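Local coordinates for protein putative PLP-dependent aminotransferase (Bacillus cereus ATCC 10987, PDB 3JU7) that probably acts as a pyridoxal phosphate-dependent aminotransferase of the DegT/DnrJ/EryC1/StrS family, at residues A[106-111]-A[337-342]; A[67-72]-A[210-215]; A[265-270]-A[360-365]; A[140-145]-A[282-287]. One frame throughout, in Å; residues are numbered along the deposited sequence.

Interaction 1 of 4, residues A[106-111]-A[337-342]; sequences DISIDD and LTRTNK
The carbonyl oxygen of I107 lies over one face of the R339 guanidinium, 3.0 Å above its plane and displaced toward the rim. D106 sits at the edge of the group: R339 NE donates to D106 OD2 at 3.0 Å, a salt bridge close to the guanidinium plane. A water in the plane at the edge accepts from R339 NH1 and I109 N. The carboxylate is turned 75° from the guanidinium, and NE reaches OD2 from above the carboxylate plane. A bend at chi3 (-75°) brings NE back over D106.

L337 is the N-cap residue of helix 338-346, and the D106 carboxylate lies against this helix start. R339 N donates to the syn lone pair of D106 OD2, and T340 N to the syn lone pair of OD1 at 2.9 Å. T340 OG1 adds a bond of 2.6 Å to D106 OD1, nearly in line with its C-O bond. At the outer end, I109 CD1 rests 3.8 Å from R339 CB.

Each carboxylate oxygen thus accepts two bonds, which fix the rotation of the buried D106 side chain. The helix N-terminus and the arginine, which also pairs with D115, would be expected to favour the ionised acid.

Interaction 2 of 4, residues A[67-72]-A[210-215]; sequences MAAIQL and QRIKRM
M215, a selenomethionine, lies against L72 and the turn of helix before it. Its SE atom is 3.7 Å from L72 CB, and its terminal CE continues to the backbone of the facing helix, 3.2 Å from A68 O. The chain is extended through chi2 and turns at chi3 (55°), which carries CE in beside Q71, whose CG is 3.8 Å from it. The two side chains cross at about a right angle, while the amide of Q71 turns off elsewhere.

I212 fills the neighbouring position. Its CD1 touches A68 CB at 3.6 Å and lies equally near A69 N, so the small alanine side chains let this methyl reach the helix backbone. L72 spreads its two branches over the other helix: CD2 meets I212 CG1 at 3.9 Å, whereas CD1 lies across the aliphatic part of R211, 3.6 Å from its CD. With CG of L72 anti to the backbone N (chi1 175°), both branches are directed across the interface.

No hydrogen bond joins the two segments. Their axes approach to 10.1 Å with 116° between the N-to-C directions, far from a parallel or antiparallel alignment. A69 and I212 both also touch M182 of strand 182-186, while Q71 packs on W97 of the second subunit. Two helices meeting through apolar side chains above a mixed sheet, with one of them also packing on the second subunit, are consistent with the large domain of a fold type I PLP-dependent enzyme.

Interaction 3 of 4, residues A[265-270]-A[360-365]; sequences KQLLQS and IVEQIV
A helix-helix contact in the C-terminal part of the aminotransferase chain joins the end of the long helix 250-270 to helix 358-368. The local axes approach to 9.7 Å and are 36° from parallel. Apolar side chains make most of the interface, two of their methyls also resting on backbone N and O atoms; no hydrogen bond crosses it.

L267 carries most of it. Its CD1 methyl enters beside the first turn of segment 360-365, 3.5 Å from V361 CG1 and 3.3 Å from the backbone N of E362. The carbon pair is tighter than an ordinary van der Waals contact, so this methyl is closely held. The aliphatic base of E362 completes its surroundings, with CB 3.9 Å from L267 CD1. L267 holds its CG beside its own backbone N (chi1 -75°), and the nearly extended chi2 of 166° carries CD1 forward to the other helix.

One turn further on, V365 meets both leucines. Its CG1 approaches L267 O at 3.5 Å and L268 CD2 at 3.9 Å, while CG2 lies 4.0 Å from L267 CB. The branched valine therefore straddles the backbone and side chain of L267 on one hand and the end of L268 on the other. L268 and V365 meet at a slant, through methyl groups.

The same face of helix 358-368 extends the packing along helix 250-270: V361 touches I260 and Y264, and V365 also packs on Y264. I364 meets Y264 and I313, and V365 reaches L273 in the loop after helix 250-270.

Interaction 4 of 4, residues A[140-145]-A[282-287]; sequences GSWMNL and KTEAVI
W142 projects toward segment 282-287 from an isolated antiparallel beta bridge in which S141 faces V286. Its ring and the carboxylate of E284 are inclined by 65°, with OE2 of E284 3.9 Å from CD1 of W142 in an oblique approach. A285 supports the base of the tryptophan, its CB 4.1 Å from W142 CB. Having CG anti to the backbone N (chi1 -163°) puts the indole beside E284 and A285, and Y175 meets it edge-to-face from elsewhere in the chain.

S141 CB lies 3.5 Å from the hydroxyl oxygen T283 OG1, and the T283 methyl CG2 is also close to it. The two hydroxyls share an outside partner, since each is hydrogen-bonded to the OH of Y113, and S141 OG also bonds to T138 O. V286 leans its CG2 over the backbone of G140.

Main-chain bonds flank the bridge. I287 N donates to G140 O at 3.0 Å with an N-H...O angle of 164°, while W142 N gives only a weak bond to A285 O. CA-H...O contacts from V286 and S141 lie between them. G140 has a positive phi, which favours glycine. W142 is also the centre of an inverse gamma turn, beyond which the chain leaves the bridge. A single water ties the far end together, donating to W142 O at 2.6 Å and accepting from E284 N at 3.0 Å.

Interactions 2 and 3 are apolar helix pairs without a hydrogen bond across them, one near the mixed sheet and the second subunit, the other in the C-terminal part; they lie on opposite sides of the chain's centre, about 44 Å apart between centres. Interactions 1 and 4 fix loops by polar contacts: a buried carboxylate at a helix start in the first, backbone bonds in the second. These two touch, D110 O lying 3.0 Å from K282 N in a probable hydrogen bond, and interaction 4 is nested within the loop closed by interaction 1. Interactions 1, 2 and 4 are partly buried; interaction 4 lies nearest the middle of the chain, and interaction 3, though buried, farthest from it.

Interaction 1 of 4, residues A[106-111]-A[337-342]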
loop_
_atom_site.group_PDB
_atom_site.type_symbol
_atom_site.label_atom_id
_atom_site.label_comp_id
_atom_site.label_asym_id
_atom_site.label_seq_id
_atom_site.Cartn_x
_atom_site.Cartn_y
_atom_site.Cartn_z
ATOM N N ASP A 106 15.810 23.697 -8.056
ATOM C CA ASP A 106 16.872 23.907 -7.072
ATOM C C ASP A 106 16.370 24.340 -5.681
ATOM O O ASP A 106 15.260 24.881 -5.539
ATOM C CB ASP A 106 17.825 24.966 -7.570
ATOM C CG ASP A 106 19.249 24.707 -7.139
ATOM O OD1 ASP A 106 19.549 23.577 -6.648
ATOM O OD2 ASP A 106 20.064 25.628 -7.350
ATOM N N ILE A 107 17.209 24.129 -4.670
ATOM C CA ILE A 107 16.864 24.486 -3.278
ATOM C C ILE A 107 17.679 25.715 -2.801
ATOM O O ILE A 107 18.709 26.040 -3.375
ATOM C CB ILE A 107 17.121 23.284 -2.309
ATOM C CG1 ILE A 107 18.567 22.730 -2.434
ATOM C CG2 ILE A 107 16.151 22.128 -2.589
ATOM C CD1 ILE A 107 18.986 21.850 -1.239
ATOM N N SER A 108 17.199 26.389 -1.758
ATOM C CA SER A 108 17.995 27.368 -1.058
ATOM C C SER A 108 19.141 26.687 -0.316
ATOM O O SER A 108 18.985 25.609 0.236
ATOM C CB SER A 108 17.135 28.179 -0.103
ATOM O OG SER A 108 16.237 28.986 -0.862
ATOM N N ILE A 109 20.297 27.333 -0.318
ATOM C CA ILE A 109 21.503 26.784 0.283
ATOM C C ILE A 109 21.416 26.700 1.806
ATOM O O ILE A 109 22.128 25.905 2.400
ATOM C CB ILE A 109 22.755 27.596 -0.127
ATOM C CG1 ILE A 109 23.997 26.697 -0.116
ATOM C CG2 ILE A 109 22.897 28.879 0.754
ATOM C CD1 ILE A 109 24.142 25.756 -1.363
ATOM N N ASP A 110 20.502 27.447 2.424
ATOM C CA ASP A 110 20.400 27.469 3.889
ATOM C C ASP A 110 19.266 26.677 4.522
ATOM O O ASP A 110 19.496 25.949 5.492
ATOM C CB ASP A 110 20.367 28.912 4.407
ATOM C CG ASP A 110 19.296 29.771 3.742
ATOM O OD1 ASP A 110 18.497 29.281 2.898
ATOM O OD2 ASP A 110 19.281 30.956 4.076
ATOM N N ASP A 111 18.043 26.813 4.001
ATOM C CA ASP A 111 16.894 26.091 4.578
ATOM C C ASP A 111 16.603 24.772 3.870
ATOM O O ASP A 111 15.845 23.965 4.377
ATOM C CB ASP A 111 15.633 26.977 4.713
ATOM C CG ASP A 111 15.097 27.518 3.386
ATOM O OD1 ASP A 111 15.223 26.863 2.327
ATOM O OD2 ASP A 111 14.521 28.634 3.419
ATOM N N LEU A 337 20.697 23.198 -11.085
ATOM C CA LEU A 337 20.674 22.556 -9.765
ATOM C C LEU A 337 21.990 22.760 -8.993
ATOM O O LEU A 337 22.395 21.944 -8.154
ATOM C CB LEU A 337 20.298 21.065 -9.924
ATOM C CG LEU A 337 18.848 20.793 -10.370
ATOM C CD1 LEU A 337 18.546 19.325 -10.546
ATOM C CD2 LEU A 337 17.864 21.409 -9.347
ATOM N N THR A 338 22.634 23.893 -9.221
ATOM C CA THR A 338 23.938 24.159 -8.582
ATOM C C THR A 338 23.923 24.073 -7.048
ATOM O O THR A 338 24.844 23.533 -6.446
ATOM C CB THR A 338 24.511 25.520 -9.009
ATOM O OG1 THR A 338 24.770 25.505 -10.422
ATOM C CG2 THR A 338 25.791 25.821 -8.237
ATOM N N ARG A 339 22.890 24.597 -6.410
ATOM C CA ARG A 339 22.825 24.519 -4.947
ATOM C C ARG A 339 22.563 23.098 -4.441
ATOM O O ARG A 339 23.181 22.658 -3.440
ATOM C CB ARG A 339 21.800 25.504 -4.403
ATOM C CG ARG A 339 22.225 26.918 -4.651
ATOM C CD ARG A 339 21.137 27.918 -4.361
ATOM N NE ARG A 339 20.082 27.955 -5.379
ATOM C CZ ARG A 339 19.002 28.734 -5.295
ATOM N NH1 ARG A 339 18.822 29.523 -4.250
ATOM N NH2 ARG A 339 18.094 28.720 -6.238
ATOM N N THR A 340 21.661 22.380 -5.124
ATOM C CA THR A 340 21.347 20.984 -4.763
ATOM C C THR A 340 22.635 20.170 -4.833
ATOM O O THR A 340 22.944 19.398 -3.943
ATOM C CB THR A 340 20.242 20.366 -5.699
ATOM O OG1 THR A 340 19.086 21.230 -5.731
ATOM C CG2 THR A 340 19.775 18.994 -5.203
ATOM N N ASN A 341 23.417 20.385 -5.876
ATOM C CA ASN A 341 24.681 19.665 -6.016
ATOM C C ASN A 341 25.630 19.955 -4.875
ATOM O O ASN A 341 26.274 19.055 -4.320
ATOM C CB ASN A 341 25.366 19.989 -7.356
ATOM C CG ASN A 341 24.610 19.397 -8.531
ATOM O OD1 ASN A 341 23.750 18.523 -8.345
ATOM N ND2 ASN A 341 24.922 19.855 -9.742
ATOM N N LYS A 342 25.721 21.220 -4.530
ATOM C CA LYS A 342 26.602 21.622 -3.465
ATOM C C LYS A 342 26.159 20.988 -2.135
ATOM O O LYS A 342 26.974 20.384 -1.437
ATOM C CB LYS A 342 26.668 23.161 -3.382
ATOM C CG LYS A 342 27.438 23.701 -2.199
ATOM C CD LYS A 342 28.889 23.274 -2.203
ATOM C CE LYS A 342 29.695 24.054 -3.188
ATOM N NZ LYS A 342 29.822 25.463 -2.671
HETATM O O HOH W 1 19.029 28.624 -8.813
HETATM O O HOH W 2 20.125 29.929 -1.721
#

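Interaction 2 of 4, residues A[67-72]-A[210-215]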
loop_
_atom_site.group_PDB
_atom_site.type_symbol
_atom_site.label_atom_id
_atom_site.label_comp_id
_atom_site.label_asym_id
_atom_site.label_seq_id
_atom_site.Cartn_x
_atom_site.Cartn_y
_atom_site.Cartn_z
HETATM N N MSE A 67 0.761 9.235 -3.762
HETATM C CA MSE A 67 0.155 8.792 -5.030
HETATM C C MSE A 67 -1.320 9.171 -5.127
HETATM O O MSE A 67 -1.763 9.729 -6.137
HETATM C CB MSE A 67 0.369 7.282 -5.235
HETATM C CG MSE A 67 1.839 6.933 -5.580
HETATM SE SE MSE A 67 2.188 5.043 -5.320
HETATM C CE MSE A 67 1.142 4.435 -6.681
ATOM N N ALA A 68 -2.064 8.904 -4.057
ATOM C CA ALA A 68 -3.483 9.197 -4.011
ATOM C C ALA A 68 -3.694 10.708 -4.201
ATOM O O ALA A 68 -4.495 11.150 -5.066
ATOM C CB ALA A 68 -4.050 8.790 -2.682
ATOM N N ALA A 69 -2.971 11.480 -3.380
ATOM C CA ALA A 69 -3.092 12.942 -3.343
ATOM C C ALA A 69 -2.756 13.597 -4.701
ATOM O O ALA A 69 -3.517 14.409 -5.195
ATOM C CB ALA A 69 -2.258 13.540 -2.202
ATOM N N ILE A 70 -1.651 13.221 -5.301
ATOM C CA ILE A 70 -1.261 13.752 -6.620
ATOM C C ILE A 70 -2.287 13.384 -7.696
ATOM O O ILE A 70 -2.705 14.239 -8.468
ATOM C CB ILE A 70 0.142 13.234 -7.021
ATOM C CG1 ILE A 70 1.210 13.918 -6.158
ATOM C CG2 ILE A 70 0.435 13.418 -8.540
ATOM C CD1 ILE A 70 2.464 13.115 -5.993
ATOM N N GLN A 71 -2.687 12.106 -7.726
ATOM C CA GLN A 71 -3.719 11.623 -8.659
ATOM C C GLN A 71 -5.011 12.442 -8.504
ATOM O O GLN A 71 -5.541 12.892 -9.488
ATOM C CB GLN A 71 -4.004 10.125 -8.445
ATOM C CG GLN A 71 -5.079 9.576 -9.373
ATOM C CD GLN A 71 -4.720 9.711 -10.851
ATOM O OE1 GLN A 71 -3.561 9.597 -11.230
ATOM N NE2 GLN A 71 -5.721 9.972 -11.679
ATOM N N LEU A 72 -5.502 12.662 -7.284
ATOM C CA LEU A 72 -6.711 13.494 -7.089
ATOM C C LEU A 72 -6.536 14.950 -7.527
ATOM O O LEU A 72 -7.397 15.535 -8.158
ATOM C CB LEU A 72 -7.143 13.500 -5.605
ATOM C CG LEU A 72 -8.304 14.418 -5.236
ATOM C CD1 LEU A 72 -9.568 13.917 -5.923
ATOM C CD2 LEU A 72 -8.464 14.511 -3.721
ATOM N N GLN A 210 -12.521 13.271 2.119
ATOM C CA GLN A 210 -13.579 12.244 1.878
ATOM C C GLN A 210 -13.327 11.482 0.568
ATOM O O GLN A 210 -13.445 10.253 0.487
ATOM C CB GLN A 210 -14.955 12.881 1.817
ATOM C CG GLN A 210 -15.396 13.464 3.179
ATOM C CD GLN A 210 -16.635 14.383 3.139
ATOM O OE1 GLN A 210 -17.224 14.649 2.079
ATOM N NE2 GLN A 210 -17.025 14.875 4.319
ATOM N N ARG A 211 -12.950 12.234 -0.451
ATOM C CA ARG A 211 -12.687 11.625 -1.738
ATOM C C ARG A 211 -11.463 10.722 -1.675
ATOM O O ARG A 211 -11.490 9.616 -2.205
ATOM C CB ARG A 211 -12.532 12.715 -2.806
ATOM C CG ARG A 211 -12.582 12.193 -4.167
ATOM C CD ARG A 211 -13.042 13.240 -5.144
ATOM N NE ARG A 211 -14.463 13.449 -5.003
ATOM C CZ ARG A 211 -15.104 14.525 -5.435
ATOM N NH1 ARG A 211 -14.446 15.502 -6.064
ATOM N NH2 ARG A 211 -16.421 14.613 -5.252
ATOM N N ILE A 212 -10.394 11.171 -1.019
ATOM C CA ILE A 212 -9.188 10.339 -0.911
ATOM C C ILE A 212 -9.579 9.029 -0.229
ATOM O O ILE A 212 -9.067 7.966 -0.574
ATOM C CB ILE A 212 -8.053 11.002 -0.065
ATOM C CG1 ILE A 212 -7.299 12.038 -0.881
ATOM C CG2 ILE A 212 -7.064 9.903 0.459
ATOM C CD1 ILE A 212 -6.132 11.538 -1.667
ATOM N N LYS A 213 -10.477 9.115 0.756
ATOM C CA LYS A 213 -10.922 7.918 1.444
ATOM C C LYS A 213 -11.490 6.910 0.457
ATOM O O LYS A 213 -11.168 5.724 0.501
ATOM C CB LYS A 213 -11.940 8.250 2.562
ATOM C CG LYS A 213 -11.230 8.491 3.898
ATOM C CD LYS A 213 -12.070 9.227 4.947
ATOM C CE LYS A 213 -11.699 8.908 6.413
ATOM N NZ LYS A 213 -10.472 8.055 6.626
ATOM N N ARG A 214 -12.321 7.395 -0.456
ATOM C CA ARG A 214 -12.914 6.519 -1.430
ATOM C C ARG A 214 -11.850 5.980 -2.372
ATOM O O ARG A 214 -11.893 4.800 -2.692
ATOM C CB ARG A 214 -13.957 7.253 -2.246
ATOM C CG ARG A 214 -15.250 7.595 -1.482
ATOM C CD ARG A 214 -16.243 8.131 -2.522
ATOM N NE ARG A 214 -17.437 8.659 -1.904
ATOM C CZ ARG A 214 -18.576 8.903 -2.535
ATOM N NH1 ARG A 214 -18.706 8.666 -3.828
ATOM N NH2 ARG A 214 -19.610 9.351 -1.843
HETATM N N MSE A 215 -10.929 6.844 -2.811
HETATM C CA MSE A 215 -9.845 6.405 -3.699
HETATM C C MSE A 215 -9.022 5.241 -3.121
HETATM O O MSE A 215 -8.675 4.315 -3.819
HETATM C CB MSE A 215 -8.920 7.574 -4.046
HETATM C CG MSE A 215 -9.574 8.551 -4.965
HETATM SE SE MSE A 215 -8.460 10.084 -5.330
HETATM C CE MSE A 215 -6.823 9.114 -6.009
#

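Interaction 3 of 4, residues A[265-270]-A[360-365]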
loop_
_atom_site.group_PDB
_atom_site.type_symbol
_atom_site.label_atom_id
_atom_site.label_comp_id
_atom_site.label_asym_id
_atom_site.label_seq_id
_atom_site.Cartn_x
_atom_site.Cartn_y
_atom_site.Cartn_z
ATOM N N LYS A 265 23.556 19.835 19.655
ATOM C CA LYS A 265 23.823 21.242 19.393
ATOM C C LYS A 265 24.857 21.776 20.366
ATOM O O LYS A 265 25.811 22.466 19.978
ATOM C CB LYS A 265 22.535 22.061 19.457
ATOM C CG LYS A 265 21.614 21.758 18.288
ATOM C CD LYS A 265 20.213 22.369 18.352
ATOM C CE LYS A 265 19.220 21.475 17.582
ATOM N NZ LYS A 265 17.956 22.150 17.185
ATOM N N GLN A 266 24.696 21.421 21.631
ATOM C CA GLN A 266 25.625 21.871 22.663
ATOM C C GLN A 266 27.018 21.310 22.449
ATOM O O GLN A 266 28.003 22.034 22.590
ATOM C CB GLN A 266 25.142 21.448 24.046
ATOM C CG GLN A 266 23.896 22.164 24.521
ATOM C CD GLN A 266 23.316 21.553 25.804
ATOM O OE1 GLN A 266 23.271 20.325 25.968
ATOM N NE2 GLN A 266 22.863 22.414 26.713
ATOM N N LEU A 267 27.094 20.019 22.138
ATOM C CA LEU A 267 28.382 19.353 21.959
ATOM C C LEU A 267 29.083 19.823 20.707
ATOM O O LEU A 267 30.310 19.919 20.704
ATOM C CB LEU A 267 28.241 17.823 21.926
ATOM C CG LEU A 267 27.984 17.156 23.287
ATOM C CD1 LEU A 267 27.506 15.678 23.140
ATOM C CD2 LEU A 267 29.234 17.273 24.181
ATOM N N LEU A 268 28.322 20.097 19.642
ATOM C CA LEU A 268 28.917 20.596 18.380
ATOM C C LEU A 268 29.528 21.988 18.556
ATOM O O LEU A 268 30.612 22.302 18.012
ATOM C CB LEU A 268 27.876 20.668 17.256
ATOM C CG LEU A 268 27.396 19.384 16.602
ATOM C CD1 LEU A 268 26.265 19.746 15.693
ATOM C CD2 LEU A 268 28.518 18.695 15.836
ATOM N N GLN A 269 28.801 22.835 19.274
ATOM C CA GLN A 269 29.293 24.171 19.583
ATOM C C GLN A 269 30.469 24.073 20.551
ATOM O O GLN A 269 31.533 24.578 20.262
ATOM C CB GLN A 269 28.190 25.055 20.170
ATOM C CG GLN A 269 28.728 26.368 20.733
ATOM C CD GLN A 269 27.646 27.389 21.016
ATOM O OE1 GLN A 269 26.556 27.346 20.440
ATOM N NE2 GLN A 269 27.953 28.335 21.899
ATOM N N SER A 270 30.283 23.395 21.677
ATOM C CA SER A 270 31.360 23.234 22.661
ATOM C C SER A 270 32.629 22.623 22.061
ATOM O O SER A 270 33.720 23.033 22.423
ATOM C CB SER A 270 30.924 22.402 23.871
ATOM O OG SER A 270 31.098 21.014 23.628
ATOM N N ILE A 360 26.944 8.915 24.064
ATOM C CA ILE A 360 26.973 8.459 22.668
ATOM C C ILE A 360 27.073 9.644 21.709
ATOM O O ILE A 360 27.910 9.613 20.808
ATOM C CB ILE A 360 25.821 7.527 22.334
ATOM C CG1 ILE A 360 26.016 6.207 23.080
ATOM C CG2 ILE A 360 25.759 7.248 20.830
ATOM C CD1 ILE A 360 24.791 5.324 23.065
ATOM N N VAL A 361 26.284 10.700 21.920
ATOM C CA VAL A 361 26.413 11.917 21.086
ATOM C C VAL A 361 27.873 12.442 21.122
ATOM O O VAL A 361 28.484 12.692 20.079
ATOM C CB VAL A 361 25.445 13.045 21.525
ATOM C CG1 VAL A 361 25.570 14.238 20.621
ATOM C CG2 VAL A 361 23.998 12.561 21.537
ATOM N N GLU A 362 28.416 12.565 22.333
ATOM C CA GLU A 362 29.803 12.992 22.544
ATOM C C GLU A 362 30.818 12.152 21.749
ATOM O O GLU A 362 31.644 12.716 21.043
ATOM C CB GLU A 362 30.147 13.021 24.036
ATOM C CG GLU A 362 31.592 13.470 24.359
ATOM C CD GLU A 362 31.845 13.765 25.843
ATOM O OE1 GLU A 362 31.146 13.240 26.740
ATOM O OE2 GLU A 362 32.775 14.532 26.110
ATOM N N GLN A 363 30.756 10.823 21.853
ATOM C CA GLN A 363 31.571 9.967 20.989
ATOM C C GLN A 363 31.516 10.506 19.582
ATOM O O GLN A 363 32.537 10.747 18.964
ATOM C CB GLN A 363 31.030 8.531 20.893
ATOM C CG GLN A 363 31.325 7.550 22.032
ATOM C CD GLN A 363 31.001 6.080 21.644
ATOM O OE1 GLN A 363 31.332 5.627 20.535
ATOM N NE2 GLN A 363 30.371 5.340 22.561
ATOM N N ILE A 364 30.295 10.682 19.082
ATOM C CA ILE A 364 30.061 10.995 17.681
ATOM C C ILE A 364 30.645 12.351 17.346
ATOM O O ILE A 364 31.451 12.479 16.433
ATOM C CB ILE A 364 28.543 10.928 17.338
ATOM C CG1 ILE A 364 28.049 9.469 17.399
ATOM C CG2 ILE A 364 28.247 11.513 15.961
ATOM C CD1 ILE A 364 26.505 9.319 17.357
ATOM N N VAL A 365 30.246 13.355 18.107
ATOM C CA VAL A 365 30.698 14.709 17.861
ATOM C C VAL A 365 32.209 14.792 17.942
ATOM O O VAL A 365 32.819 15.413 17.085
ATOM C CB VAL A 365 30.033 15.718 18.810
ATOM C CG1 VAL A 365 30.683 17.096 18.656
ATOM C CG2 VAL A 365 28.502 15.769 18.530
#

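Interaction 4 of 4, residues A[140-145]-A[282-287]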
loop_
_atom_site.group_PDB
_atom_site.type_symbol
_atom_site.label_atom_id
_atom_site.label_comp_id
_atom_site.label_asym_id
_atom_site.label_seq_id
_atom_site.Cartn_x
_atom_site.Cartn_y
_atom_site.Cartn_z
ATOM N N GLY A 140 11.880 17.194 8.279
ATOM C CA GLY A 140 10.855 17.335 9.338
ATOM C C GLY A 140 10.839 18.737 9.911
ATOM O O GLY A 140 10.662 18.945 11.087
ATOM N N SER A 141 11.003 19.726 9.056
ATOM C CA SER A 141 11.212 21.076 9.515
ATOM C C SER A 141 10.041 21.942 9.137
ATOM O O SER A 141 9.113 21.516 8.420
ATOM C CB SER A 141 12.509 21.624 8.909
ATOM O OG SER A 141 12.392 21.731 7.515
ATOM N N TRP A 142 10.100 23.173 9.608
ATOM C CA TRP A 142 9.011 24.088 9.434
ATOM C C TRP A 142 9.173 24.910 8.172
ATOM O O TRP A 142 9.621 26.047 8.213
ATOM C CB TRP A 142 8.932 24.973 10.650
ATOM C CG TRP A 142 7.680 25.680 10.794
ATOM C CD1 TRP A 142 7.396 26.941 10.366
ATOM C CD2 TRP A 142 6.524 25.208 11.489
ATOM N NE1 TRP A 142 6.129 27.278 10.746
ATOM C CE2 TRP A 142 5.562 26.236 11.429
ATOM C CE3 TRP A 142 6.212 24.016 12.162
ATOM C CZ2 TRP A 142 4.291 26.105 11.986
ATOM C CZ3 TRP A 142 4.956 23.876 12.715
ATOM C CH2 TRP A 142 3.995 24.920 12.623
HETATM N N MSE A 143 8.822 24.298 7.048
HETATM C CA MSE A 143 8.778 24.981 5.749
HETATM C C MSE A 143 7.471 25.725 5.681
HETATM O O MSE A 143 6.395 25.121 5.615
HETATM C CB MSE A 143 8.852 23.987 4.615
HETATM C CG MSE A 143 8.789 24.619 3.241
HETATM SE SE MSE A 143 8.823 23.250 1.894
HETATM C CE MSE A 143 7.020 22.507 2.102
ATOM N N ASN A 144 7.556 27.047 5.717
ATOM C CA ASN A 144 6.382 27.877 5.771
ATOM C C ASN A 144 5.543 27.680 4.519
ATOM O O ASN A 144 6.096 27.583 3.434
ATOM C CB ASN A 144 6.773 29.343 5.897
ATOM C CG ASN A 144 5.638 30.185 6.420
ATOM O OD1 ASN A 144 4.704 30.556 5.673
ATOM N ND2 ASN A 144 5.693 30.485 7.732
ATOM N N LEU A 145 4.214 27.655 4.671
ATOM C CA LEU A 145 3.307 27.305 3.567
ATOM C C LEU A 145 2.493 28.468 2.990
ATOM O O LEU A 145 1.641 28.231 2.129
ATOM C CB LEU A 145 2.353 26.174 4.004
ATOM C CG LEU A 145 3.044 24.856 4.341
ATOM C CD1 LEU A 145 2.043 23.850 4.858
ATOM C CD2 LEU A 145 3.765 24.330 3.103
ATOM N N LYS A 282 18.834 25.992 8.399
ATOM C CA LYS A 282 18.232 27.234 8.847
ATOM C C LYS A 282 16.719 27.017 8.874
ATOM O O LYS A 282 16.055 27.036 7.826
ATOM C CB LYS A 282 18.622 28.395 7.942
ATOM N N THR A 283 16.168 26.768 10.056
ATOM C CA THR A 283 14.721 26.569 10.189
ATOM C C THR A 283 14.219 26.934 11.588
ATOM O O THR A 283 14.977 26.890 12.543
ATOM C CB THR A 283 14.300 25.099 9.780
ATOM O OG1 THR A 283 12.872 24.988 9.780
ATOM C CG2 THR A 283 14.909 24.032 10.689
ATOM N N GLU A 284 12.945 27.299 11.709
ATOM C CA GLU A 284 12.395 27.721 13.008
ATOM C C GLU A 284 12.136 26.546 13.958
ATOM O O GLU A 284 12.179 26.704 15.155
ATOM C CB GLU A 284 11.060 28.445 12.837
ATOM C CG GLU A 284 11.044 29.685 11.970
ATOM C CD GLU A 284 9.637 30.303 11.916
ATOM O OE1 GLU A 284 9.091 30.619 13.003
ATOM O OE2 GLU A 284 9.073 30.454 10.800
ATOM N N ALA A 285 11.824 25.380 13.414
ATOM C CA ALA A 285 11.433 24.250 14.227
ATOM C C ALA A 285 11.673 22.987 13.422
ATOM O O ALA A 285 11.531 22.991 12.201
ATOM C CB ALA A 285 9.955 24.366 14.624
ATOM N N VAL A 286 12.075 21.922 14.097
ATOM C CA VAL A 286 12.352 20.678 13.424
ATOM C C VAL A 286 12.079 19.547 14.388
ATOM O O VAL A 286 12.281 19.698 15.564
ATOM C CB VAL A 286 13.828 20.626 12.896
ATOM C CG1 VAL A 286 14.796 20.745 14.044
ATOM C CG2 VAL A 286 14.091 19.337 12.106
ATOM N N ILE A 287 11.591 18.423 13.890
ATOM C CA ILE A 287 11.556 17.205 14.685
ATOM C C ILE A 287 12.498 16.234 13.961
ATOM O O ILE A 287 12.431 16.085 12.737
ATOM C CB ILE A 287 10.134 16.650 14.842
ATOM C CG1 ILE A 287 10.160 15.449 15.754
ATOM C CG2 ILE A 287 9.480 16.239 13.488
ATOM C CD1 ILE A 287 8.786 14.942 16.023
HETATM O O HOH W 3 11.267 27.812 9.296
#